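Local coordinates for general secretion pathway protein L (Vibrio parahaemolyticus, PDB 2W7V) that probably serves as a structural component of the type II secretion system, its periplasmic domain forming a dimer, at residues A[15-20]-A[41-46]. Numbering follows the deposited sequence. Where two conformers were deposited one is given.
Sequences AALPAT and VRIHAR
L17 of helix 17-22 stands over V41 and I43 of strand 40-47, with backbones nearest at L17 CA and V41 CA, 9.9 Å apart. This joins helix to sheet in the alpha+beta, circularly permuted ferredoxin-like fold of the GspL periplasmic domain: strand 40-47 is an inner strand of a four-stranded antiparallel sheet, flanked by strands 28-35 and 78-86, and the helix packs on one face of it. The contact is small and wholly apolar, burying 91 Å² in all. CG of L17 lies anti to its carbonyl carbon (chi1 -74°), and CD1, anti to CA, is the branch that reaches the strand. L17 CD1 lies 4.0 Å from V41 CG1. A second, looser approach brings L17 CD1 to 4.4 Å from I43 CD1. V41 presents CG1 because that methyl is anti to the backbone N (chi1 -178°), and the L17 and V41 side chains run antiparallel, passing alongside each other. V41 and I43, two residues apart on the strand, both face the helix. L17 also leans on L84 of strand 78-86 and L60 of helix 51-61; I43 touches L84 too, and V41 touches L14 of its own chain. All three touching residues are buried. Next to L17, P18 packs on L14 of the second subunit, placing this short helix at the dimer contact. A16 O accepts from both T20 N (3.0 Å) and T20 OG1; the two donors come from opposite faces of the carbonyl plane, OG1 tilted 32° from it and 2.6 Å from A16 O.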
ATOM      1  N   ALA A  15       7.712  -1.437   0.468  1.00 21.93           N
ATOM      2  CA  ALA A  15       7.850  -2.890   0.736  1.00 20.81           C
ATOM      3  C   ALA A  15       8.385  -3.232   2.164  1.00 19.72           C
ATOM      4  O   ALA A  15       8.154  -4.337   2.676  1.00 19.65           O
ATOM      5  CB  ALA A  15       8.751  -3.508  -0.320  1.00 20.63           C
ATOM      6  N   ALA A  16       9.114  -2.280   2.763  1.00 18.35           N
ATOM      7  CA  ALA A  16       9.662  -2.375   4.116  1.00 17.63           C
ATOM      8  C   ALA A  16       8.660  -1.995   5.234  1.00 16.77           C
ATOM      9  O   ALA A  16       8.952  -2.173   6.397  1.00 17.52           O
ATOM     10  CB  ALA A  16      10.904  -1.500   4.222  1.00 17.18           C
ATOM     11  N   LEU A  17       7.508  -1.451   4.894  1.00 16.08           N
ATOM     12  CA  LEU A  17       6.592  -0.928   5.886  1.00 16.19           C
ATOM     13  C   LEU A  17       5.807  -2.000   6.663  1.00 15.58           C
ATOM     14  O   LEU A  17       5.631  -1.872   7.878  1.00 14.54           O
ATOM     15  CB  LEU A  17       5.653   0.109   5.254  1.00 16.57           C
ATOM     16  CG  LEU A  17       6.272   1.483   4.919  1.00 17.28           C
ATOM     17  CD1 LEU A  17       5.259   2.361   4.171  1.00 15.84           C
ATOM     18  CD2 LEU A  17       6.795   2.214   6.173  1.00 16.95           C
ATOM     19  N   PRO A  18       5.332  -3.059   5.979  1.00 15.61           N
ATOM     20  CA  PRO A  18       4.686  -4.102   6.755  1.00 15.02           C
ATOM     21  C   PRO A  18       5.599  -4.716   7.796  1.00 14.18           C
ATOM     22  O   PRO A  18       5.190  -4.864   8.955  1.00 14.39           O
ATOM     23  CB  PRO A  18       4.269  -5.121   5.679  1.00 15.32           C
ATOM     24  CG  PRO A  18       4.023  -4.253   4.444  1.00 15.05           C
ATOM     25  CD  PRO A  18       5.270  -3.380   4.534  1.00 16.30           C
ATOM     26  N   ALA A  19       6.824  -5.052   7.398  1.00 13.27           N
ATOM     27  CA  ALA A  19       7.785  -5.644   8.325  1.00 12.09           C
ATOM     28  C   ALA A  19       8.118  -4.621   9.420  1.00 12.20           C
ATOM     29  O   ALA A  19       8.211  -4.983  10.585  1.00 12.73           O
ATOM     30  CB  ALA A  19       8.985  -6.101   7.611  1.00 10.74           C
ATOM     31  N   THR A  20       8.218  -3.339   9.072  1.00 10.69           N
ATOM     32  CA  THR A  20       8.552  -2.341  10.079  1.00 10.71           C
ATOM     33  C   THR A  20       7.440  -2.119  11.090  1.00  9.82           C
ATOM     34  O   THR A  20       7.702  -2.134  12.304  1.00  8.92           O
ATOM     35  CB  THR A  20       8.984  -1.001   9.432  1.00 10.53           C
ATOM     36  OG1 THR A  20      10.047  -1.256   8.511  1.00 11.37           O
ATOM     37  CG2 THR A  20       9.449   0.010  10.481  1.00 10.00           C
ATOM     38  N   VAL A  41       2.802   7.879   1.196  1.00 12.75           N
ATOM     39  CA  VAL A  41       2.029   6.836   1.768  1.00 11.88           C
ATOM     40  C   VAL A  41       1.276   7.371   3.009  1.00 11.68           C
ATOM     41  O   VAL A  41       1.855   7.984   3.887  1.00 10.82           O
ATOM     42  CB  VAL A  41       2.961   5.663   2.150  1.00 12.24           C
ATOM     43  CG1 VAL A  41       2.168   4.479   2.733  1.00  9.37           C
ATOM     44  CG2 VAL A  41       3.773   5.182   0.889  1.00 11.70           C
ATOM     45  N   ARG A  42      -0.028   7.129   3.065  1.00 12.00           N
ATOM     46  CA  ARG A  42      -0.805   7.425   4.252  0.60 11.85           C
ATOM     47  C   ARG A  42      -1.329   6.139   4.901  1.00 11.67           C
ATOM     48  O   ARG A  42      -1.909   5.281   4.253  1.00 11.67           O
ATOM     49  CB  ARG A  42      -1.921   8.372   3.878  0.60 11.99           C
ATOM     50  CG  ARG A  42      -1.417   9.543   3.022  0.60 12.48           C
ATOM     51  CD  ARG A  42      -2.555  10.481   2.633  0.60 12.72           C
ATOM     52  NE  ARG A  42      -3.321   9.968   1.493  0.60 13.12           N
ATOM     53  CZ  ARG A  42      -2.902  10.005   0.235  0.60 12.55           C
ATOM     54  NH1 ARG A  42      -1.712  10.506  -0.079  0.60 12.73           N
ATOM     55  NH2 ARG A  42      -3.679   9.525  -0.715  0.60 13.00           N
ATOM     56  N   ILE A  43      -1.108   6.032   6.197  1.00 11.98           N
ATOM     57  CA  ILE A  43      -1.387   4.861   6.983  1.00 12.28           C
ATOM     58  C   ILE A  43      -2.359   5.167   8.103  1.00 12.46           C
ATOM     59  O   ILE A  43      -2.111   6.056   8.867  1.00 13.55           O
ATOM     60  CB  ILE A  43      -0.071   4.387   7.660  1.00 12.07           C
ATOM     61  CG1 ILE A  43       0.988   3.981   6.591  1.00 12.17           C
ATOM     62  CG2 ILE A  43      -0.346   3.199   8.559  1.00 12.25           C
ATOM     63  CD1 ILE A  43       2.431   3.918   7.119  1.00 11.38           C
ATOM     64  N   HIS A  44      -3.451   4.428   8.225  1.00 11.80           N
ATOM     65  CA  HIS A  44      -4.247   4.501   9.421  1.00 12.40           C
ATOM     66  C   HIS A  44      -3.973   3.259  10.247  1.00 11.43           C
ATOM     67  O   HIS A  44      -3.769   2.201   9.699  1.00 11.33           O
ATOM     68  CB  HIS A  44      -5.744   4.636   9.140  1.00 12.75           C
ATOM     69  CG  HIS A  44      -6.102   5.822   8.299  1.00 14.57           C
ATOM     70  ND1 HIS A  44      -7.354   5.980   7.730  1.00 17.03           N
ATOM     71  CD2 HIS A  44      -5.370   6.885   7.890  1.00 15.95           C
ATOM     72  CE1 HIS A  44      -7.369   7.100   7.021  1.00 19.16           C
ATOM     73  NE2 HIS A  44      -6.179   7.670   7.111  1.00 15.40           N
ATOM     74  N   ALA A  45      -3.919   3.422  11.571  1.00 11.35           N
ATOM     75  CA  ALA A  45      -3.709   2.327  12.522  1.00 10.60           C
ATOM     76  C   ALA A  45      -4.481   2.571  13.821  1.00 10.20           C
ATOM     77  O   ALA A  45      -5.004   3.654  14.079  1.00  9.62           O
ATOM     78  CB  ALA A  45      -2.189   2.140  12.797  1.00  9.89           C
ATOM     79  N   ARG A  46      -4.572   1.536  14.637  1.00 10.21           N
ATOM     80  CA  ARG A  46      -5.202   1.627  15.954  1.00 10.08           C
ATOM     81  C   ARG A  46      -4.488   0.765  16.980  1.00  9.05           C
ATOM     82  O   ARG A  46      -3.826  -0.210  16.664  1.00  8.29           O
ATOM     83  CB  ARG A  46      -6.658   1.200  15.879  1.00 10.17           C
ATOM     84  CG  ARG A  46      -6.822  -0.188  15.348  1.00 10.87           C
ATOM     85  CD  ARG A  46      -8.243  -0.553  15.284  1.00 13.54           C
ATOM     86  NE  ARG A  46      -8.433  -1.851  14.659  1.00 16.09           N
ATOM     87  CZ  ARG A  46      -9.551  -2.567  14.753  1.00 18.88           C
ATOM     88  NH1 ARG A  46     -10.569  -2.147  15.503  1.00 21.82           N
ATOM     89  NH2 ARG A  46      -9.641  -3.737  14.129  1.00 19.01           N
TER